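Local coordinates for uncharacterized protein AsqI (Emericella nidulans, PDB 5YY3) that converts 4'-methoxycyclopenin into 4'-methoxyviridicatin, releasing methyl isocyanate, as a zinc-binding cyclopenase of aspoquinolone biosynthesis, at residues 178-186 with 535-543; 326-335 with 347-357. All coordinates share one frame; numbering follows the deposited sequence.

Contact 1: 178-186 with 535-543; sequences DDYDLNDSH and ARKMGNYGE
Asp181 turns its carboxylate into a pair of consecutive backbone amides, Tyr541 N and Gly542 N, and also takes a weak bond from the guanidinium of Arg536. Tyr541 N meets Asp181 OD2 on its syn lone pair, almost straight (175°) at 2.9 Å, and Gly542 N gives to Asp181 OD1 at 3.0 Å, nearly along its C-O axis. Positive phi at Tyr541 and Gly542 is consistent with the turn that brings the two N-H groups to one acid. Arg536, extended from CG to NE, reaches in from five residues earlier in the same loop. Arg536 NH1 takes the anti lone pair of Asp184 OD2 at 2.7 Å, in the guanidinium plane, with the Asp184 carboxylate turned 76° against it. Arg536 NH2 adds weak bonds to Asp184 OD2 and to Asp181 OD1 (3.1 Å), and so links the two acids in one salt-bridge network. The sulfur of Met538 lies over one guanidinium face and Asp181 O over the opposite one, so the group is sandwiched while Asp184 OD2 grips its edge, which limits its rotation. The contact joins the two hemocyanin-type domains: a loop of the Ig-like domain sits against the first turns of helix 180-193, whose His186 and His190 bind zinc in a His-x-x-x-His spacing. Asp179 caps that helix through OD1 to Leu182 N (2.8 Å). Lys461 pairs with Asp181 OD2 and Arg554 with Asp184 OD1, which would favour their ionised forms. Tyr180 CD2 rests on Tyr541 CA at 3.6 Å, and Tyr541 OH bonds to Glu457. Water 1 accepts from Arg536 NE and can donate to Gly539 O.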
loop_
_atom_site.group_PDB
_atom_site.type_symbol
_atom_site.label_atom_id
_atom_site.label_comp_id
_atom_site.label_asym_id
_atom_site.label_seq_id
_atom_site.Cartn_x
_atom_site.Cartn_y
_atom_site.Cartn_z
ATOM N N ASP A 178 -15.719 6.376 14.978
ATOM C CA ASP A 178 -15.526 7.230 16.152
ATOM C C ASP A 178 -16.320 8.519 16.071
ATOM O O ASP A 178 -16.193 9.378 16.945
ATOM C CB ASP A 178 -14.059 7.601 16.332
ATOM C CG ASP A 178 -13.221 6.456 16.816
ATOM O OD1 ASP A 178 -13.676 5.706 17.681
ATOM O OD2 ASP A 178 -12.073 6.324 16.341
ATOM N N ASP A 179 -17.097 8.694 15.013
ATOM C CA ASP A 179 -17.831 9.942 14.872
ATOM C C ASP A 179 -18.683 10.196 16.119
ATOM O O ASP A 179 -19.481 9.345 16.528
ATOM C CB ASP A 179 -18.691 9.929 13.619
ATOM C CG ASP A 179 -19.449 11.216 13.435
ATOM O OD1 ASP A 179 -20.457 11.408 14.142
ATOM O OD2 ASP A 179 -19.042 12.040 12.588
ATOM N N TYR A 180 -18.482 11.364 16.724
ATOM C CA TYR A 180 -19.173 11.715 17.957
ATOM C C TYR A 180 -20.681 11.606 17.802
ATOM O O TYR A 180 -21.365 11.104 18.685
ATOM C CB TYR A 180 -18.836 13.147 18.423
ATOM C CG TYR A 180 -19.699 13.516 19.608
ATOM C CD1 TYR A 180 -19.416 13.002 20.875
ATOM C CD2 TYR A 180 -20.854 14.287 19.453
ATOM C CE1 TYR A 180 -20.223 13.285 21.963
ATOM C CE2 TYR A 180 -21.671 14.573 20.540
ATOM C CZ TYR A 180 -21.345 14.059 21.791
ATOM O OH TYR A 180 -22.128 14.330 22.879
ATOM N N ASP A 181 -21.208 12.117 16.691
ATOM C CA ASP A 181 -22.642 12.212 16.552
ATOM C C ASP A 181 -23.248 10.850 16.222
ATOM O O ASP A 181 -24.380 10.566 16.608
ATOM C CB ASP A 181 -22.999 13.281 15.506
ATOM C CG ASP A 181 -22.587 14.686 15.957
ATOM O OD1 ASP A 181 -23.300 15.266 16.808
ATOM O OD2 ASP A 181 -21.541 15.203 15.489
ATOM N N LEU A 182 -22.513 9.998 15.522
ATOM C CA LEU A 182 -22.967 8.619 15.394
ATOM C C LEU A 182 -23.022 7.995 16.783
ATOM O O LEU A 182 -23.987 7.329 17.143
ATOM C CB LEU A 182 -22.048 7.804 14.486
ATOM C CG LEU A 182 -22.270 6.294 14.449
ATOM C CD1 LEU A 182 -23.673 5.968 13.976
ATOM C CD2 LEU A 182 -21.227 5.614 13.560
ATOM N N ASN A 183 -21.990 8.227 17.573
ATOM C CA ASN A 183 -21.920 7.594 18.869
ATOM C C ASN A 183 -22.939 8.161 19.838
ATOM O O ASN A 183 -23.577 7.404 20.593
ATOM C CB ASN A 183 -20.515 7.717 19.432
ATOM C CG ASN A 183 -19.623 6.592 18.971
ATOM O OD1 ASN A 183 -19.610 5.521 19.578
ATOM N ND2 ASN A 183 -18.896 6.812 17.871
ATOM N N ASP A 184 -23.131 9.477 19.815
ATOM C CA ASP A 184 -24.153 10.043 20.685
ATOM C C ASP A 184 -25.535 9.575 20.238
ATOM O O ASP A 184 -26.386 9.299 21.071
ATOM C CB ASP A 184 -24.121 11.579 20.732
ATOM C CG ASP A 184 -25.287 12.151 21.550
ATOM O OD1 ASP A 184 -25.256 12.022 22.797
ATOM O OD2 ASP A 184 -26.252 12.686 20.947
ATOM N N SER A 185 -25.755 9.478 18.929
ATOM C CA SER A 185 -27.042 8.999 18.420
ATOM C C SER A 185 -27.339 7.562 18.853
ATOM O O SER A 185 -28.464 7.225 19.247
ATOM C CB SER A 185 -27.080 9.093 16.893
ATOM O OG SER A 185 -28.054 8.209 16.368
ATOM N N HIS A 186 -26.327 6.711 18.745
ATOM C CA HIS A 186 -26.441 5.304 19.084
ATOM C C HIS A 186 -26.714 5.156 20.578
ATOM O O HIS A 186 -27.449 4.271 21.016
ATOM C CB HIS A 186 -25.155 4.582 18.689
ATOM C CG HIS A 186 -25.085 3.150 19.122
ATOM N ND1 HIS A 186 -25.667 2.127 18.405
ATOM C CD2 HIS A 186 -24.468 2.570 20.182
ATOM C CE1 HIS A 186 -25.415 0.979 19.004
ATOM N NE2 HIS A 186 -24.688 1.219 20.082
ATOM N N ALA A 535 -32.846 11.765 9.228
ATOM C CA ALA A 535 -31.729 12.492 9.808
ATOM C C ALA A 535 -31.953 12.981 11.235
ATOM O O ALA A 535 -33.050 13.370 11.610
ATOM C CB ALA A 535 -31.382 13.677 8.913
ATOM N N ARG A 536 -30.875 12.967 12.011
ATOM C CA ARG A 536 -30.814 13.581 13.335
ATOM C C ARG A 536 -30.790 15.105 13.180
ATOM O O ARG A 536 -29.972 15.643 12.442
ATOM C CB ARG A 536 -29.574 13.039 14.073
ATOM C CG ARG A 536 -29.009 13.835 15.220
ATOM C CD ARG A 536 -27.811 13.067 15.766
ATOM N NE ARG A 536 -26.863 13.868 16.545
ATOM C CZ ARG A 536 -26.614 13.650 17.831
ATOM N NH1 ARG A 536 -27.258 12.676 18.459
ATOM N NH2 ARG A 536 -25.731 14.391 18.490
ATOM N N LYS A 537 -31.708 15.809 13.831
ATOM C CA LYS A 537 -31.847 17.240 13.570
ATOM C C LYS A 537 -30.992 18.083 14.489
ATOM O O LYS A 537 -31.494 18.863 15.291
ATOM C CB LYS A 537 -33.306 17.674 13.679
ATOM C CG LYS A 537 -33.998 17.682 12.347
ATOM C CD LYS A 537 -34.105 16.312 11.766
ATOM C CE LYS A 537 -35.019 16.286 10.571
ATOM N NZ LYS A 537 -35.515 14.884 10.398
ATOM N N MET A 538 -29.685 17.920 14.356
ATOM C CA MET A 538 -28.742 18.653 15.163
ATOM C C MET A 538 -27.576 19.022 14.274
ATOM O O MET A 538 -27.331 18.357 13.270
ATOM C CB MET A 538 -28.273 17.812 16.364
ATOM C CG MET A 538 -29.414 17.203 17.176
ATOM S SD MET A 538 -28.895 16.176 18.565
ATOM C CE MET A 538 -28.968 17.384 19.890
ATOM N N GLY A 539 -26.859 20.082 14.633
ATOM C CA GLY A 539 -25.583 20.356 14.008
ATOM C C GLY A 539 -24.561 19.394 14.587
ATOM O O GLY A 539 -24.910 18.539 15.414
ATOM N N ASN A 540 -23.306 19.518 14.159
ATOM C CA ASN A 540 -22.218 18.711 14.713
ATOM C C ASN A 540 -22.108 18.831 16.223
ATOM O O ASN A 540 -22.297 19.925 16.775
ATOM C CB ASN A 540 -20.881 19.115 14.093
ATOM C CG ASN A 540 -20.619 18.424 12.781
ATOM O OD1 ASN A 540 -21.410 17.574 12.338
ATOM N ND2 ASN A 540 -19.515 18.793 12.132
ATOM N N TYR A 541 -21.793 17.708 16.873
ATOM C CA TYR A 541 -21.582 17.652 18.317
ATOM C C TYR A 541 -22.843 18.019 19.103
ATOM O O TYR A 541 -22.779 18.628 20.180
ATOM C CB TYR A 541 -20.394 18.541 18.704
ATOM C CG TYR A 541 -19.214 18.239 17.813
ATOM C CD1 TYR A 541 -18.562 17.007 17.888
ATOM C CD2 TYR A 541 -18.783 19.154 16.858
ATOM C CE1 TYR A 541 -17.502 16.701 17.048
ATOM C CE2 TYR A 541 -17.724 18.860 16.017
ATOM C CZ TYR A 541 -17.091 17.632 16.116
ATOM O OH TYR A 541 -16.040 17.345 15.280
ATOM N N GLY A 542 -23.987 17.620 18.551
ATOM C CA GLY A 542 -25.262 17.769 19.227
ATOM C C GLY A 542 -25.728 19.203 19.402
ATOM O O GLY A 542 -26.586 19.461 20.242
ATOM N N GLU A 543 -25.173 20.137 18.628
ATOM C CA GLU A 543 -25.679 21.515 18.615
ATOM C C GLU A 543 -27.090 21.552 18.053
ATOM O O GLU A 543 -27.364 20.945 17.019
ATOM C CB GLU A 543 -24.772 22.433 17.793
ATOM C CG GLU A 543 -23.411 22.673 18.414
ATOM C CD GLU A 543 -23.478 23.627 19.594
ATOM O OE1 GLU A 543 -23.893 24.797 19.394
ATOM O OE2 GLU A 543 -23.132 23.201 20.722
HETATM O O HOH W 1 -25.331 15.986 14.783
#

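Contact 2: 326-335 with 347-357; sequences FVGGILDAQY and LDEERYGNLHN
Tyr335 lays one ring face against the side chain of Glu349. CG of Glu349 makes a CH-pi contact 3.6 Å from the centroid of the Tyr335 ring, almost on the ring normal, and its carboxylate stacks only 14° from the ring plane. With CG of Tyr335 beside its backbone N (chi1 -60°), the hydroxyl reaches Gly353 O at the ring edge; the modelled bond is very short, its exact length doubtful. CB of Leu347 packs on Tyr335 CD1 at 3.7 Å. Ile330 spreads its two branches, CG2 onto Tyr352 CB (3.6 Å) and CD1 onto Leu347 CD1 (3.9 Å).

At the other end, Leu331 O accepts from His356 N (2.9 Å) at the start of helix 355-367. Asn357 ND2 bridges two oxygens: Asp332 OD1 at 3.0 Å, approached from above the carboxylate plane, and Asn354 OD1 at 3.1 Å, on a lone pair. Behind these groups a Schellman motif with Ala333 (positive phi) as C-prime residue ends helix 323-331, Gln334 N bonding to Gly329 O. Water 2 donates to Ile330 O and Tyr352 O; its implausibly short approach to Leu355 N is doubtful.

Further out, Asp332 OD2 bonds to Tyr193 OH, and helices 288-304 and 391-410 pack around Leu331 and Leu355. The His-Asn pair opening helix 355-367 probably corresponds to the one that begins the copper-B histidine helix of hemocyanins, although the single zinc here is bound by His186, His190 and His218. ND1 of His356 accepts the indole N-H of Trp396, and with Phe214 meeting the ring edge-to-face these contacts fix the rotation of the imidazole.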
loop_
_atom_site.group_PDB
_atom_site.type_symbol
_atom_site.label_atom_id
_atom_site.label_comp_id
_atom_site.label_asym_id
_atom_site.label_seq_id
_atom_site.Cartn_x
_atom_site.Cartn_y
_atom_site.Cartn_z
ATOM N N PHE A 326 -40.779 -10.603 14.329
ATOM C CA PHE A 326 -40.593 -11.772 15.172
ATOM C C PHE A 326 -39.156 -12.243 15.155
ATOM O O PHE A 326 -38.589 -12.521 16.204
ATOM C CB PHE A 326 -41.536 -12.904 14.749
ATOM C CG PHE A 326 -42.853 -12.878 15.467
ATOM C CD1 PHE A 326 -42.975 -13.419 16.751
ATOM C CD2 PHE A 326 -43.972 -12.285 14.883
ATOM C CE1 PHE A 326 -44.206 -13.390 17.430
ATOM C CE2 PHE A 326 -45.205 -12.253 15.555
ATOM C CZ PHE A 326 -45.317 -12.810 16.828
ATOM N N VAL A 327 -38.561 -12.337 13.972
ATOM C CA VAL A 327 -37.161 -12.720 13.882
ATOM C C VAL A 327 -36.283 -11.738 14.668
ATOM O O VAL A 327 -35.426 -12.147 15.445
ATOM C CB VAL A 327 -36.680 -12.791 12.422
ATOM C CG1 VAL A 327 -35.150 -12.992 12.374
ATOM C CG2 VAL A 327 -37.393 -13.913 11.682
ATOM N N GLY A 328 -36.517 -10.443 14.472
ATOM C CA GLY A 328 -35.794 -9.411 15.194
ATOM C C GLY A 328 -36.082 -9.465 16.678
ATOM O O GLY A 328 -35.162 -9.377 17.504
ATOM N N GLY A 329 -37.360 -9.620 17.021
ATOM C CA GLY A 329 -37.776 -9.694 18.411
ATOM C C GLY A 329 -37.149 -10.857 19.171
ATOM O O GLY A 329 -36.668 -10.696 20.293
ATOM N N ILE A 330 -37.143 -12.037 18.563
ATOM C CA ILE A 330 -36.585 -13.199 19.225
ATOM C C ILE A 330 -35.063 -13.072 19.392
ATOM O O ILE A 330 -34.528 -13.384 20.460
ATOM C CB ILE A 330 -36.970 -14.473 18.466
ATOM C CG1 ILE A 330 -38.439 -14.783 18.768
ATOM C CG2 ILE A 330 -36.045 -15.642 18.841
ATOM C CD1 ILE A 330 -39.040 -15.907 17.969
ATOM N N LEU A 331 -34.374 -12.592 18.355
ATOM C CA LEU A 331 -32.936 -12.301 18.437
ATOM C C LEU A 331 -32.609 -11.423 19.643
ATOM O O LEU A 331 -31.559 -11.583 20.268
ATOM C CB LEU A 331 -32.443 -11.613 17.155
ATOM C CG LEU A 331 -32.216 -12.537 15.953
ATOM C CD1 LEU A 331 -31.986 -11.749 14.666
ATOM C CD2 LEU A 331 -31.066 -13.519 16.233
ATOM N N ASP A 332 -33.521 -10.511 19.975
ATOM C CA ASP A 332 -33.299 -9.582 21.077
ATOM C C ASP A 332 -34.060 -9.995 22.340
ATOM O O ASP A 332 -34.199 -9.192 23.269
ATOM C CB ASP A 332 -33.694 -8.171 20.648
ATOM C CG ASP A 332 -33.182 -7.099 21.593
ATOM O OD1 ASP A 332 -31.957 -7.053 21.862
ATOM O OD2 ASP A 332 -34.013 -6.293 22.069
ATOM N N ALA A 333 -34.530 -11.248 22.369
ATOM C CA ALA A 333 -35.242 -11.851 23.527
ATOM C C ALA A 333 -36.405 -11.016 24.054
ATOM O O ALA A 333 -36.590 -10.861 25.262
ATOM C CB ALA A 333 -34.280 -12.130 24.669
ATOM N N GLN A 334 -37.207 -10.495 23.147
ATOM C CA GLN A 334 -38.395 -9.754 23.557
ATOM C C GLN A 334 -39.627 -10.610 23.673
ATOM O O GLN A 334 -40.654 -10.322 23.094
ATOM C CB GLN A 334 -38.598 -8.608 22.596
ATOM C CG GLN A 334 -37.356 -7.845 22.697
ATOM C CD GLN A 334 -37.435 -6.556 22.028
ATOM O OE1 GLN A 334 -37.762 -6.461 20.839
ATOM N NE2 GLN A 334 -37.106 -5.518 22.772
ATOM N N TYR A 335 -39.491 -11.671 24.448
ATOM C CA TYR A 335 -40.571 -12.613 24.622
ATOM C C TYR A 335 -41.814 -12.007 25.303
ATOM O O TYR A 335 -42.922 -12.356 24.924
ATOM C CB TYR A 335 -40.061 -13.831 25.379
ATOM C CG TYR A 335 -38.929 -14.552 24.656
ATOM C CD1 TYR A 335 -39.181 -15.293 23.509
ATOM C CD2 TYR A 335 -37.610 -14.491 25.123
ATOM C CE1 TYR A 335 -38.171 -15.964 22.846
ATOM C CE2 TYR A 335 -36.584 -15.164 24.461
ATOM C CZ TYR A 335 -36.880 -15.897 23.323
ATOM O OH TYR A 335 -35.894 -16.571 22.649
ATOM N N LEU A 347 -43.583 -18.317 23.547
ATOM C CA LEU A 347 -42.454 -18.732 22.716
ATOM C C LEU A 347 -41.459 -19.520 23.545
ATOM O O LEU A 347 -41.230 -19.191 24.709
ATOM C CB LEU A 347 -41.773 -17.518 22.078
ATOM C CG LEU A 347 -42.493 -16.862 20.895
ATOM C CD1 LEU A 347 -41.910 -15.495 20.604
ATOM C CD2 LEU A 347 -42.473 -17.747 19.631
ATOM N N ASP A 348 -40.874 -20.558 22.946
ATOM C CA ASP A 348 -39.920 -21.441 23.635
ATOM C C ASP A 348 -38.524 -20.795 23.806
ATOM O O ASP A 348 -37.640 -20.955 22.959
ATOM C CB ASP A 348 -39.809 -22.767 22.869
ATOM C CG ASP A 348 -39.074 -23.847 23.647
ATOM O OD1 ASP A 348 -38.476 -23.529 24.701
ATOM O OD2 ASP A 348 -39.096 -25.019 23.194
ATOM N N GLU A 349 -38.340 -20.079 24.915
ATOM C CA GLU A 349 -37.097 -19.364 25.197
ATOM C C GLU A 349 -35.894 -20.277 25.386
ATOM O O GLU A 349 -34.758 -19.824 25.362
ATOM C CB GLU A 349 -37.253 -18.499 26.448
ATOM C CG GLU A 349 -38.556 -17.725 26.488
ATOM C CD GLU A 349 -38.555 -16.652 27.553
ATOM O OE1 GLU A 349 -37.506 -16.481 28.211
ATOM O OE2 GLU A 349 -39.597 -15.973 27.715
ATOM N N GLU A 350 -36.130 -21.561 25.599
ATOM C CA GLU A 350 -35.013 -22.477 25.765
ATOM C C GLU A 350 -34.449 -22.827 24.402
ATOM O O GLU A 350 -33.260 -23.056 24.251
ATOM C CB GLU A 350 -35.445 -23.742 26.522
ATOM C CG GLU A 350 -35.822 -23.461 27.983
ATOM C CD GLU A 350 -34.627 -22.997 28.813
ATOM O OE1 GLU A 350 -33.499 -23.457 28.525
ATOM O OE2 GLU A 350 -34.806 -22.154 29.727
ATOM N N ARG A 351 -35.318 -22.855 23.403
ATOM C CA ARG A 351 -34.912 -23.241 22.068
ATOM C C ARG A 351 -34.202 -22.078 21.336
ATOM O O ARG A 351 -33.169 -22.280 20.684
ATOM C CB ARG A 351 -36.126 -23.738 21.274
ATOM C CG ARG A 351 -35.741 -24.466 20.003
ATOM C CD ARG A 351 -36.914 -25.166 19.354
ATOM N NE ARG A 351 -37.775 -25.801 20.347
ATOM C CZ ARG A 351 -38.621 -26.794 20.076
ATOM N NH1 ARG A 351 -38.696 -27.283 18.844
ATOM N NH2 ARG A 351 -39.385 -27.304 21.039
ATOM N N TYR A 352 -34.728 -20.859 21.468
ATOM C CA TYR A 352 -34.187 -19.728 20.716
ATOM C C TYR A 352 -33.348 -18.752 21.565
ATOM O O TYR A 352 -32.530 -18.000 21.023
ATOM C CB TYR A 352 -35.339 -19.001 20.006
ATOM C CG TYR A 352 -36.194 -19.971 19.212
ATOM C CD1 TYR A 352 -35.672 -20.641 18.112
ATOM C CD2 TYR A 352 -37.505 -20.256 19.589
ATOM C CE1 TYR A 352 -36.446 -21.552 17.391
ATOM C CE2 TYR A 352 -38.286 -21.166 18.874
ATOM C CZ TYR A 352 -37.749 -21.802 17.779
ATOM O OH TYR A 352 -38.494 -22.704 17.068
ATOM N N GLY A 353 -33.540 -18.755 22.881
ATOM C CA GLY A 353 -32.665 -18.021 23.783
ATOM C C GLY A 353 -32.647 -16.506 23.672
ATOM O O GLY A 353 -33.657 -15.868 23.339
ATOM N N ASN A 354 -31.483 -15.931 23.971
ATOM C CA ASN A 354 -31.238 -14.493 23.868
ATOM C C ASN A 354 -29.944 -14.223 23.092
ATOM O O ASN A 354 -28.962 -13.734 23.657
ATOM C CB ASN A 354 -31.154 -13.860 25.268
ATOM C CG ASN A 354 -31.105 -12.348 25.219
ATOM O OD1 ASN A 354 -31.226 -11.756 24.145
ATOM N ND2 ASN A 354 -30.964 -11.711 26.376
ATOM N N LEU A 355 -29.944 -14.550 21.801
ATOM C CA LEU A 355 -28.699 -14.601 21.024
ATOM C C LEU A 355 -27.976 -13.257 20.863
ATOM O O LEU A 355 -26.751 -13.205 20.961
ATOM C CB LEU A 355 -28.979 -15.185 19.637
ATOM C CG LEU A 355 -27.779 -15.426 18.731
ATOM C CD1 LEU A 355 -26.731 -16.239 19.467
ATOM C CD2 LEU A 355 -28.223 -16.146 17.483
ATOM N N HIS A 356 -28.716 -12.180 20.600
ATOM C CA HIS A 356 -28.092 -10.884 20.350
ATOM C C HIS A 356 -27.333 -10.403 21.574
ATOM O O HIS A 356 -26.153 -10.052 21.490
ATOM C CB HIS A 356 -29.127 -9.825 19.946
ATOM C CG HIS A 356 -28.596 -8.422 19.984
ATOM N ND1 HIS A 356 -27.510 -8.017 19.235
ATOM C CD2 HIS A 356 -28.983 -7.338 20.702
ATOM C CE1 HIS A 356 -27.258 -6.741 19.480
ATOM N NE2 HIS A 356 -28.141 -6.307 20.366
ATOM N N ASN A 357 -28.003 -10.393 22.720
ATOM C CA ASN A 357 -27.397 -9.806 23.915
ATOM C C ASN A 357 -26.337 -10.712 24.562
ATOM O O ASN A 357 -25.357 -10.225 25.119
ATOM C CB ASN A 357 -28.487 -9.431 24.923
ATOM C CG ASN A 357 -29.420 -8.345 24.391
ATOM O OD1 ASN A 357 -29.115 -7.151 24.468
ATOM N ND2 ASN A 357 -30.555 -8.757 23.843
HETATM O O HOH W 2 -32.075 -15.057 20.592
#

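How the contacts relate
Contact 2 is nested within the long loop that contact 1 closes, and the two lie on opposite sides of the chain's centre, their centres 30 Å apart and their nearest atoms about 8 Å apart without touching. The zinc site relates to both. Contact 1 holds the ligand His186 itself, and its Ser185 side chain is about 9 Å from that of His190; contact 2 brings the His356 side chain to about 5 Å from that of His218 and about 6 Å from that of His190. Helix 180-193 spans the gap: contact 1 engages its N-terminal turns, and Tyr193 at its far end reaches contact 2. One contact thus joins domains, the other lies within the metal-binding helical domain.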